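Local coordinates for Oxidored_FMN domain-containing protein (PDB 6L6J) that acts as a 6-hydroxypseudooxynicotine amine oxidase carrying FMN, a [4Fe-4S] cluster and ADP, at residues A483-G487 against T508-L513; G521-V525 against E607-D611; R5-L9 against D303-I309; A408-V414 against M453-S457. All coordinates share one frame; numbering follows the deposited sequence.

Contact 1: residues A483-G487 against T508-L513; sequences AKWRG and TPEDIL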
loop_
_atom_site.group_PDB
_atom_site.type_symbol
_atom_site.label_atom_id
_atom_site.label_comp_id
_atom_site.label_asym_id
_atom_site.label_seq_id
_atom_site.Cartn_x
_atom_site.Cartn_y
_atom_site.Cartn_z
ATOM N N ALA A 483 12.851 -13.081 15.413
ATOM C CA ALA A 483 12.763 -14.497 14.992
ATOM C C ALA A 483 13.935 -14.844 14.064
ATOM O O ALA A 483 14.782 -13.987 13.848
ATOM C CB ALA A 483 11.431 -14.741 14.324
ATOM N N LYS A 484 13.956 -16.079 13.568
ATOM C CA LYS A 484 14.976 -16.635 12.647
ATOM C C LYS A 484 14.282 -17.510 11.597
ATOM O O LYS A 484 13.290 -18.184 11.919
ATOM C CB LYS A 484 16.014 -17.466 13.413
ATOM C CG LYS A 484 17.160 -16.667 14.036
ATOM C CD LYS A 484 18.289 -17.540 14.567
ATOM C CE LYS A 484 18.852 -18.495 13.519
ATOM N NZ LYS A 484 20.104 -19.145 13.980
ATOM N N TRP A 485 14.810 -17.531 10.385
ATOM C CA TRP A 485 14.386 -18.509 9.353
ATOM C C TRP A 485 14.974 -19.872 9.727
ATOM O O TRP A 485 16.133 -19.949 10.136
ATOM C CB TRP A 485 14.772 -18.027 7.949
ATOM C CG TRP A 485 14.153 -16.699 7.651
ATOM C CD1 TRP A 485 14.578 -15.476 8.081
ATOM C CD2 TRP A 485 12.935 -16.472 6.925
ATOM N NE1 TRP A 485 13.740 -14.500 7.624
ATOM C CE2 TRP A 485 12.723 -15.077 6.916
ATOM C CE3 TRP A 485 12.031 -17.306 6.251
ATOM C CZ2 TRP A 485 11.627 -14.501 6.278
ATOM C CZ3 TRP A 485 10.951 -16.735 5.610
ATOM C CH2 TRP A 485 10.745 -15.354 5.640
ATOM N N ARG A 486 14.120 -20.880 9.702
ATOM C CA ARG A 486 14.426 -22.285 10.046
ATOM C C ARG A 486 14.826 -23.024 8.761
ATOM O O ARG A 486 14.535 -22.492 7.649
ATOM C CB ARG A 486 13.172 -22.899 10.669
ATOM C CG ARG A 486 12.016 -23.022 9.682
ATOM C CD ARG A 486 10.692 -23.212 10.388
ATOM N NE ARG A 486 10.634 -24.450 11.156
ATOM C CZ ARG A 486 9.581 -24.847 11.847
ATOM N NH1 ARG A 486 8.490 -24.106 11.849
ATOM N NH2 ARG A 486 9.617 -25.991 12.502
ATOM N N GLY A 487 15.404 -24.221 8.895
ATOM C CA GLY A 487 16.099 -24.882 7.776
ATOM C C GLY A 487 15.778 -26.356 7.599
ATOM O O GLY A 487 16.578 -27.037 6.918
ATOM N N THR A 508 19.324 -21.552 4.287
ATOM C CA THR A 508 18.109 -20.800 4.677
ATOM C C THR A 508 18.353 -19.330 4.372
ATOM O O THR A 508 19.493 -18.933 4.129
ATOM C CB THR A 508 17.808 -20.974 6.168
ATOM O OG1 THR A 508 18.473 -19.922 6.866
ATOM C CG2 THR A 508 18.242 -22.315 6.718
ATOM N N PRO A 509 17.305 -18.474 4.367
ATOM C CA PRO A 509 17.490 -17.036 4.198
ATOM C C PRO A 509 18.543 -16.419 5.127
ATOM O O PRO A 509 19.095 -15.423 4.737
ATOM C CB PRO A 509 16.096 -16.468 4.508
ATOM C CG PRO A 509 15.149 -17.570 4.112
ATOM C CD PRO A 509 15.889 -18.848 4.446
ATOM N N GLU A 510 18.793 -17.003 6.305
ATOM C CA GLU A 510 19.815 -16.507 7.277
ATOM C C GLU A 510 21.179 -16.350 6.579
ATOM O O GLU A 510 21.786 -15.264 6.695
ATOM C CB GLU A 510 19.913 -17.424 8.500
ATOM C CG GLU A 510 18.716 -17.318 9.440
ATOM C CD GLU A 510 18.375 -15.922 9.944
ATOM O OE1 GLU A 510 19.298 -15.160 10.285
ATOM O OE2 GLU A 510 17.177 -15.587 9.983
ATOM N N ASP A 511 21.607 -17.376 5.835
ATOM C CA ASP A 511 22.897 -17.416 5.090
ATOM C C ASP A 511 22.936 -16.302 4.042
ATOM O O ASP A 511 23.995 -15.662 3.897
ATOM C CB ASP A 511 23.125 -18.785 4.439
ATOM C CG ASP A 511 23.172 -19.930 5.441
ATOM O OD1 ASP A 511 24.002 -19.856 6.367
ATOM O OD2 ASP A 511 22.355 -20.865 5.310
ATOM N N ILE A 512 21.837 -16.076 3.330
ATOM C CA ILE A 512 21.797 -15.071 2.224
ATOM C C ILE A 512 21.789 -13.667 2.818
ATOM O O ILE A 512 22.426 -12.786 2.233
ATOM C CB ILE A 512 20.599 -15.287 1.284
ATOM C CG1 ILE A 512 20.465 -16.755 0.875
ATOM C CG2 ILE A 512 20.701 -14.367 0.076
ATOM C CD1 ILE A 512 21.765 -17.419 0.463
ATOM N N LEU A 513 21.084 -13.485 3.933
ATOM C CA LEU A 513 21.070 -12.221 4.720
ATOM C C LEU A 513 22.487 -11.926 5.245
ATOM O O LEU A 513 22.843 -10.744 5.326
ATOM C CB LEU A 513 20.017 -12.343 5.840
ATOM C CG LEU A 513 18.553 -12.220 5.390
ATOM C CD1 LEU A 513 17.605 -12.908 6.349
ATOM C CD2 LEU A 513 18.149 -10.768 5.238
#
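Glu510 and Pro509 grip Trp485 from two directions, Glu510 by a hydrogen bond to its backbone and Pro509 by hydrocarbon over its ring. The backbone N-H of Trp485 points at Glu510 OE2 in a nearly straight hydrogen bond (N to OE2 3.1 Å, 170° at the hydrogen), meeting the carboxylate on its anti side and somewhat out of its plane. The same OE2 lies at the edge of the indole, near the plane of the ring, beside Trp485 CD1. Over one face sits Pro509: its CB makes a CH-pi contact 3.9 Å from the centroid of the five-membered ring of Trp485, and its CG lies above the same face nearer the rim. Lower down, the methyl CG2 of Thr508 packs 3.5 Å from CA of Gly487.

Glu510 reaches the strand because its chain bends at chi2 (-55°), turning the carboxylate back across the tryptophan backbone, and Arg429 holds its other oxygen, OE1, in a salt bridge. A glutamine in place of Glu510 would probably cost Arg429 its charged mate and weaken the hold on the Trp485 N-H. The first turn of helix 509-513 is fixed in turn by a capping box: Thr508 OG1 accepts from Glu510 N at 3.0 Å, while Asp511 OD2 accepts from Thr508 N. The Glu510 carboxylate thus joins an arginine and a backbone amide beside a buried indole, tying helix 509-513 to the strand whose Ala483 touches ADP.

Contact 2: residues G521-V525 against E607-D611; sequences GSVIV and EMAAD
Ile524 packs its tip from strand 522-527 against Met608 and Ala610, with Val595 of strand 594-599 as a further neighbour. From CB, its longer branch starts with CG1, set anti to the carbonyl carbon (chi1 -79°), and this atom comes to 4.1 Å from the methyl CB of Ala610. The extended chain then delivers the tip, CD1, between two neighbours: CB of Met608 lies 3.6 Å from it and CB of Ala610 3.8 Å, with the sulfur of Met608 close by. The two longer side chains cross at about a right angle. A branched aliphatic suits this place, and the short alanine lets its tip come in.

Two residues earlier the contact turns polar. Ser522 has OG placed between its own backbone N and carbonyl carbon (chi1 60°), facing Asp611, whose N-H bonds to Ser522 OG at 3.1 Å and more weakly to Ser522 O. In return, the backbone N of Ser522 gives a weak bond to Asp611 OD2 at 3.3 Å. An alanine in place of Ser522 would probably leave the Asp611 N-H with little more than its weak bond to the serine carbonyl. Backbone hydrogen bonds of Ser522 and Ile524 with Ala612 carry the pairing onward. Asp611, lying between strands 605-609 and 612-621, is therefore held chiefly by one sound bond, from its N-H to the serine hydroxyl, which two weak bonds support.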
loop_
_atom_site.group_PDB
_atom_site.type_symbol
_atom_site.label_atom_id
_atom_site.label_comp_id
_atom_site.label_asym_id
_atom_site.label_seq_id
_atom_site.Cartn_x
_atom_site.Cartn_y
_atom_site.Cartn_z
ATOM N N GLY A 521 27.209 -22.154 -9.894
ATOM C CA GLY A 521 26.404 -23.337 -10.235
ATOM C C GLY A 521 24.921 -23.042 -10.147
ATOM O O GLY A 521 24.536 -21.843 -10.160
ATOM N N SER A 522 24.125 -24.113 -10.092
ATOM C CA SER A 522 22.649 -24.081 -10.051
ATOM C C SER A 522 22.229 -23.969 -8.584
ATOM O O SER A 522 23.000 -24.386 -7.712
ATOM C CB SER A 522 22.079 -25.292 -10.714
ATOM O OG SER A 522 22.532 -26.467 -10.051
ATOM N N VAL A 523 21.064 -23.379 -8.323
ATOM C CA VAL A 523 20.472 -23.295 -6.958
ATOM C C VAL A 523 18.946 -23.270 -7.098
ATOM O O VAL A 523 18.413 -22.529 -7.977
ATOM C CB VAL A 523 21.024 -22.101 -6.159
ATOM C CG1 VAL A 523 20.997 -20.819 -6.967
ATOM C CG2 VAL A 523 20.291 -21.904 -4.847
ATOM N N ILE A 524 18.293 -24.103 -6.282
ATOM C CA ILE A 524 16.812 -24.141 -6.109
ATOM C C ILE A 524 16.443 -23.328 -4.869
ATOM O O ILE A 524 16.979 -23.621 -3.762
ATOM C CB ILE A 524 16.286 -25.582 -6.013
ATOM C CG1 ILE A 524 16.198 -26.219 -7.404
ATOM C CG2 ILE A 524 14.951 -25.602 -5.291
ATOM C CD1 ILE A 524 15.910 -27.700 -7.390
ATOM N N VAL A 525 15.575 -22.335 -5.056
ATOM C CA VAL A 525 14.951 -21.566 -3.936
ATOM C C VAL A 525 13.536 -22.089 -3.822
ATOM O O VAL A 525 12.821 -22.021 -4.825
ATOM C CB VAL A 525 14.980 -20.042 -4.153
ATOM C CG1 VAL A 525 14.519 -19.290 -2.925
ATOM C CG2 VAL A 525 16.365 -19.570 -4.552
ATOM N N GLU A 607 13.499 -35.143 -11.232
ATOM C CA GLU A 607 14.779 -34.745 -10.589
ATOM C C GLU A 607 15.238 -33.419 -11.210
ATOM O O GLU A 607 15.215 -33.292 -12.452
ATOM C CB GLU A 607 15.822 -35.861 -10.692
ATOM C CG GLU A 607 15.845 -36.801 -9.493
ATOM C CD GLU A 607 17.229 -37.323 -9.115
ATOM O OE1 GLU A 607 18.137 -36.486 -8.936
ATOM O OE2 GLU A 607 17.400 -38.560 -9.000
ATOM N N MET A 608 15.593 -32.463 -10.351
ATOM C CA MET A 608 16.224 -31.178 -10.728
ATOM C C MET A 608 17.648 -31.173 -10.174
ATOM O O MET A 608 17.827 -31.415 -8.968
ATOM C CB MET A 608 15.466 -29.982 -10.145
ATOM C CG MET A 608 14.007 -29.904 -10.579
ATOM S SD MET A 608 13.167 -28.374 -10.056
ATOM C CE MET A 608 11.679 -28.553 -11.037
ATOM N N ALA A 609 18.625 -30.901 -11.033
ATOM C CA ALA A 609 20.017 -30.647 -10.621
ATOM C C ALA A 609 20.004 -29.394 -9.733
ATOM O O ALA A 609 19.181 -28.491 -9.978
ATOM C CB ALA A 609 20.894 -30.515 -11.838
ATOM N N ALA A 610 20.835 -29.365 -8.699
ATOM C CA ALA A 610 20.888 -28.252 -7.739
ATOM C C ALA A 610 22.171 -28.352 -6.908
ATOM O O ALA A 610 22.232 -29.222 -6.026
ATOM C CB ALA A 610 19.649 -28.281 -6.881
ATOM N N ASP A 611 23.147 -27.491 -7.184
ATOM C CA ASP A 611 24.425 -27.469 -6.440
ATOM C C ASP A 611 24.154 -26.868 -5.059
ATOM O O ASP A 611 24.772 -27.324 -4.084
ATOM C CB ASP A 611 25.500 -26.772 -7.271
ATOM C CG ASP A 611 25.831 -27.543 -8.543
ATOM O OD1 ASP A 611 26.071 -28.782 -8.430
ATOM O OD2 ASP A 611 25.817 -26.913 -9.634
#

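Contact 3: residues R5-L9 against D303-I309; sequences RYDIL and DAMVSQI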
loop_
_atom_site.group_PDB
_atom_site.type_symbol
_atom_site.label_atom_id
_atom_site.label_comp_id
_atom_site.label_asym_id
_atom_site.label_seq_id
_atom_site.Cartn_x
_atom_site.Cartn_y
_atom_site.Cartn_z
ATOM N N ARG A 5 11.561 28.241 0.723
ATOM C CA ARG A 5 11.656 27.427 -0.528
ATOM C C ARG A 5 10.343 26.639 -0.724
ATOM O O ARG A 5 10.012 26.316 -1.878
ATOM C CB ARG A 5 12.921 26.544 -0.542
ATOM C CG ARG A 5 12.927 25.350 0.409
ATOM C CD ARG A 5 14.294 24.691 0.562
ATOM N NE ARG A 5 15.072 25.183 1.706
ATOM C CZ ARG A 5 15.595 24.435 2.686
ATOM N NH1 ARG A 5 15.448 23.124 2.714
ATOM N NH2 ARG A 5 16.274 25.002 3.662
ATOM N N TYR A 6 9.579 26.399 0.348
ATOM C CA TYR A 6 8.314 25.626 0.297
ATOM C C TYR A 6 7.095 26.547 0.242
ATOM O O TYR A 6 5.978 25.983 0.120
ATOM C CB TYR A 6 8.253 24.622 1.449
ATOM C CG TYR A 6 9.503 23.792 1.521
ATOM C CD1 TYR A 6 9.906 23.017 0.454
ATOM C CD2 TYR A 6 10.300 23.804 2.650
ATOM C CE1 TYR A 6 11.084 22.283 0.505
ATOM C CE2 TYR A 6 11.470 23.065 2.728
ATOM C CZ TYR A 6 11.876 22.313 1.643
ATOM O OH TYR A 6 13.038 21.587 1.724
ATOM N N ASP A 7 7.279 27.868 0.282
ATOM C CA ASP A 7 6.151 28.840 0.226
ATOM C C ASP A 7 5.187 28.432 -0.900
ATOM O O ASP A 7 3.955 28.478 -0.669
ATOM C CB ASP A 7 6.640 30.284 0.017
ATOM C CG ASP A 7 7.214 30.989 1.246
ATOM O OD1 ASP A 7 7.224 30.394 2.329
ATOM O OD2 ASP A 7 7.682 32.138 1.101
ATOM N N ILE A 8 5.733 28.050 -2.063
ATOM C CA ILE A 8 4.983 27.719 -3.323
ATOM C C ILE A 8 4.014 26.536 -3.106
ATOM O O ILE A 8 2.922 26.502 -3.744
ATOM C CB ILE A 8 5.960 27.437 -4.487
ATOM C CG1 ILE A 8 5.219 27.047 -5.768
ATOM C CG2 ILE A 8 6.985 26.377 -4.103
ATOM C CD1 ILE A 8 5.909 27.493 -7.031
ATOM N N LEU A 9 4.376 25.593 -2.241
ATOM C CA LEU A 9 3.523 24.413 -1.937
ATOM C C LEU A 9 2.233 24.823 -1.204
ATOM O O LEU A 9 1.290 24.000 -1.247
ATOM C CB LEU A 9 4.314 23.441 -1.063
ATOM C CG LEU A 9 5.498 22.764 -1.718
ATOM C CD1 LEU A 9 5.971 21.629 -0.843
ATOM C CD2 LEU A 9 5.144 22.274 -3.117
ATOM N N ASP A 303 11.481 18.782 -1.890
ATOM C CA ASP A 303 12.254 19.415 -3.004
ATOM C C ASP A 303 11.825 18.821 -4.355
ATOM O O ASP A 303 11.765 19.573 -5.352
ATOM C CB ASP A 303 13.745 19.296 -2.732
ATOM C CG ASP A 303 14.151 20.004 -1.452
ATOM O OD1 ASP A 303 13.557 21.055 -1.157
ATOM O OD2 ASP A 303 15.036 19.501 -0.748
ATOM N N ALA A 304 11.493 17.531 -4.385
ATOM C CA ALA A 304 10.913 16.870 -5.572
ATOM C C ALA A 304 9.584 17.562 -5.894
ATOM O O ALA A 304 9.326 17.833 -7.119
ATOM C CB ALA A 304 10.728 15.391 -5.310
ATOM N N MET A 305 8.782 17.815 -4.835
ATOM C CA MET A 305 7.421 18.411 -4.933
ATOM C C MET A 305 7.567 19.843 -5.455
ATOM O O MET A 305 6.872 20.218 -6.405
ATOM C CB MET A 305 6.687 18.389 -3.580
ATOM C CG MET A 305 6.313 16.986 -3.118
ATOM S SD MET A 305 5.705 16.732 -1.406
ATOM C CE MET A 305 5.869 18.365 -0.729
ATOM N N VAL A 306 8.488 20.609 -4.890
ATOM C CA VAL A 306 8.717 22.011 -5.339
ATOM C C VAL A 306 9.044 21.980 -6.826
ATOM O O VAL A 306 8.398 22.720 -7.578
ATOM C CB VAL A 306 9.792 22.719 -4.497
ATOM C CG1 VAL A 306 10.372 23.939 -5.204
ATOM C CG2 VAL A 306 9.209 23.116 -3.135
ATOM N N SER A 307 9.961 21.088 -7.207
ATOM C CA SER A 307 10.532 20.920 -8.574
ATOM C C SER A 307 9.424 20.541 -9.560
ATOM O O SER A 307 9.385 21.102 -10.658
ATOM C CB SER A 307 11.626 19.899 -8.558
ATOM O OG SER A 307 12.395 19.958 -9.733
ATOM N N GLN A 308 8.531 19.645 -9.160
ATOM C CA GLN A 308 7.418 19.197 -10.025
ATOM C C GLN A 308 6.644 20.434 -10.489
ATOM O O GLN A 308 6.227 20.451 -11.669
ATOM C CB GLN A 308 6.536 18.185 -9.276
ATOM C CG GLN A 308 7.147 16.790 -9.154
ATOM C CD GLN A 308 7.131 16.057 -10.469
ATOM O OE1 GLN A 308 6.142 16.048 -11.181
ATOM N NE2 GLN A 308 8.244 15.466 -10.826
ATOM N N ILE A 309 6.475 21.421 -9.593
ATOM C CA ILE A 309 5.675 22.671 -9.828
ATOM C C ILE A 309 6.475 23.680 -10.679
ATOM O O ILE A 309 5.962 24.142 -11.721
ATOM C CB ILE A 309 5.231 23.332 -8.501
ATOM C CG1 ILE A 309 4.615 22.342 -7.493
ATOM C CG2 ILE A 309 4.297 24.505 -8.801
ATOM C CD1 ILE A 309 3.334 21.657 -7.954
#
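Tyr6 lies with its ring only 20° from the plane of the Asp303 carboxylate, and its hydroxyl donates to the syn side of that group (OH to Asp303 OD1 3.0 Å), 30° out of the carboxylate plane. Arg5 folds over the tyrosine, its CG above the centre of the ring, and its NH1 donates to Tyr6 OH at 3.0 Å. Tyrosine suits this place because its hydroxyl can both accept from Arg5 and donate to Asp303, making a short chain from guanidinium to carboxylate.

Below this polar end, Val306 is the common apolar partner, a compact branched residue that meets three side chains through one methyl. Its CG2, turned anti to the carbonyl carbon, touches the edge of the Tyr6 ring at CD1 (3.7 Å), CG of Leu9 at 4.0 Å and CG2 of Ile8 at 4.1 Å. Ile8 and Ile309 slide past each other in opposite directions, while Leu9 crosses Met305 at about a right angle, its CD1 touching Met305 CE.

Leu9 and Met305 both rest on Phe24 of strand 24-26, and Met305 also on Ile317 of strand 316-319. The N-terminal 3-10 segment thus packs on helix 302-310 where the first and last strands close the eight-stranded parallel barrel, the TIM-barrel fold of the NADH:flavin oxidoreductase family.

Contact 4: residues A408-V414 against M453-S457; sequences AKRGYQV and MPNVS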
loop_
_atom_site.group_PDB
_atom_site.type_symbol
_atom_site.label_atom_id
_atom_site.label_comp_id
_atom_site.label_asym_id
_atom_site.label_seq_id
_atom_site.Cartn_x
_atom_site.Cartn_y
_atom_site.Cartn_z
ATOM N N ALA A 408 8.307 6.856 24.606
ATOM C CA ALA A 408 9.112 8.104 24.644
ATOM C C ALA A 408 8.188 9.311 24.450
ATOM O O ALA A 408 8.305 10.258 25.257
ATOM C CB ALA A 408 10.213 8.088 23.612
ATOM N N LYS A 409 7.307 9.261 23.437
ATOM C CA LYS A 409 6.428 10.391 23.014
ATOM C C LYS A 409 5.424 10.714 24.119
ATOM O O LYS A 409 5.139 11.895 24.309
ATOM C CB LYS A 409 5.635 10.062 21.748
ATOM C CG LYS A 409 6.446 9.985 20.461
ATOM C CD LYS A 409 5.823 10.735 19.308
ATOM C CE LYS A 409 4.443 10.234 18.952
ATOM N NZ LYS A 409 4.030 10.729 17.618
ATOM N N ARG A 410 4.898 9.690 24.796
ATOM C CA ARG A 410 3.924 9.838 25.912
ATOM C C ARG A 410 4.614 10.506 27.100
ATOM O O ARG A 410 3.895 11.138 27.902
ATOM C CB ARG A 410 3.358 8.484 26.341
ATOM C CG ARG A 410 2.541 7.776 25.272
ATOM C CD ARG A 410 1.933 6.496 25.801
ATOM N NE ARG A 410 0.991 6.794 26.863
ATOM C CZ ARG A 410 0.465 5.910 27.698
ATOM N NH1 ARG A 410 0.777 4.626 27.602
ATOM N NH2 ARG A 410 -0.376 6.332 28.635
ATOM N N GLY A 411 5.935 10.328 27.209
ATOM C CA GLY A 411 6.821 11.047 28.148
ATOM C C GLY A 411 7.520 10.118 29.140
ATOM O O GLY A 411 8.228 10.654 30.023
ATOM N N TYR A 412 7.345 8.791 29.031
ATOM C CA TYR A 412 7.980 7.787 29.935
ATOM C C TYR A 412 9.505 7.867 29.818
ATOM O O TYR A 412 10.016 8.361 28.786
ATOM C CB TYR A 412 7.546 6.350 29.621
ATOM C CG TYR A 412 6.104 6.046 29.931
ATOM C CD1 TYR A 412 5.714 5.652 31.199
ATOM C CD2 TYR A 412 5.116 6.180 28.967
ATOM C CE1 TYR A 412 4.384 5.398 31.503
ATOM C CE2 TYR A 412 3.783 5.926 29.252
ATOM C CZ TYR A 412 3.415 5.537 30.527
ATOM O OH TYR A 412 2.102 5.284 30.811
ATOM N N GLN A 413 10.201 7.376 30.846
ATOM C CA GLN A 413 11.673 7.143 30.815
ATOM C C GLN A 413 11.898 5.811 30.095
ATOM O O GLN A 413 11.383 4.804 30.588
ATOM C CB GLN A 413 12.278 7.137 32.229
ATOM C CG GLN A 413 11.937 8.368 33.065
ATOM C CD GLN A 413 12.324 9.651 32.373
ATOM O OE1 GLN A 413 13.376 9.751 31.753
ATOM N NE2 GLN A 413 11.458 10.645 32.461
ATOM N N VAL A 414 12.604 5.814 28.962
ATOM C CA VAL A 414 12.699 4.639 28.044
ATOM C C VAL A 414 14.164 4.290 27.794
ATOM O O VAL A 414 14.868 5.111 27.218
ATOM C CB VAL A 414 11.970 4.903 26.712
ATOM C CG1 VAL A 414 12.215 3.789 25.699
ATOM C CG2 VAL A 414 10.477 5.137 26.932
ATOM N N MET A 453 15.671 12.750 21.976
ATOM C CA MET A 453 14.726 12.791 23.130
ATOM C C MET A 453 15.504 12.473 24.398
ATOM O O MET A 453 16.113 11.411 24.494
ATOM C CB MET A 453 13.599 11.768 22.969
ATOM C CG MET A 453 12.843 11.908 21.667
ATOM S SD MET A 453 11.458 10.760 21.521
ATOM C CE MET A 453 10.280 11.784 20.641
ATOM N N PRO A 454 15.483 13.363 25.413
ATOM C CA PRO A 454 16.340 13.204 26.588
ATOM C C PRO A 454 15.869 12.060 27.495
ATOM O O PRO A 454 16.664 11.554 28.248
ATOM C CB PRO A 454 16.232 14.564 27.292
ATOM C CG PRO A 454 14.844 15.071 26.903
ATOM C CD PRO A 454 14.604 14.541 25.503
ATOM N N ASN A 455 14.598 11.666 27.370
ATOM C CA ASN A 455 13.985 10.567 28.165
ATOM C C ASN A 455 14.304 9.188 27.566
ATOM O O ASN A 455 13.906 8.211 28.195
ATOM C CB ASN A 455 12.475 10.753 28.341
ATOM C CG ASN A 455 11.710 11.030 27.067
ATOM O OD1 ASN A 455 12.216 11.697 26.174
ATOM N ND2 ASN A 455 10.470 10.565 27.005
ATOM N N VAL A 456 15.006 9.111 26.429
ATOM C CA VAL A 456 15.410 7.834 25.765
ATOM C C VAL A 456 16.926 7.618 25.911
ATOM O O VAL A 456 17.695 8.563 25.639
ATOM C CB VAL A 456 15.002 7.794 24.277
ATOM C CG1 VAL A 456 15.577 6.576 23.558
ATOM C CG2 VAL A 456 13.488 7.840 24.108
ATOM N N SER A 457 17.324 6.395 26.285
ATOM C CA SER A 457 18.717 5.881 26.279
ATOM C C SER A 457 18.799 4.719 25.288
ATOM O O SER A 457 17.957 3.797 25.376
ATOM C CB SER A 457 19.152 5.469 27.663
ATOM O OG SER A 457 18.912 6.532 28.577
#
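Asn455 sets its CG between its backbone N and carbonyl carbon (chi1 50°), and chi2 of -35° then turns its amide nitrogen toward two carbonyls of segment 408-414. ND2 donates to Ala408 O at 2.8 Å, on a lone pair in the carbonyl plane and within the asparagine's own amide plane, and to Tyr412 O at 2.9 Å, where the approach is tilted from both planes. Two N-H groups on one atom make asparagine apt for bridging the last helical turn and the residue just before strand 413-417. Between these carbonyls Gly411 turns the chain in a Schellman motif, with a positive phi that calls for glycine.

Beside this side-chain clasp the backbones pair in parallel: Val414 N bonds to Asn455 O at 2.8 Å, and Ser457 N to Val414 O at 2.9 Å. Val414 and Val456 place their side chains on the same face of the sheet, the one packed by helix 398-410. There the small methyl of Ala408 fits against CG2 of Val456 and the sulfur of Met453.

Helix, glycine turn and strand 413-417, flanked by the outermost strand 456-459, form part of the beta-alpha-beta arrangement of a Rossmann-like domain, with strand order 3-2-1-4-5.

Along the chain the contacts follow in series: contact 3 closes first, joining the N-terminal segment to the helix before the last barrel strand, then come contacts 4, 1 and 2. Contact 3 belongs to the FMN-bearing TIM barrel and contact 4 to the edge of the five-stranded Rossmann-like sheet, their centres 34 Å apart. Contacts 1 and 2, with centres 18 Å apart, both reach the mixed sheet, where strand 612-621 pairs with 483-485 and 522-527; strand 605-609 belongs to a small antiparallel sheet. Contact 1 lies nearer the ADP; contact 2, away from the annotated sites, has its centre about 51 Å from those of contacts 3 and 4. The four thus fall in three parts of a multi-cofactor enzyme.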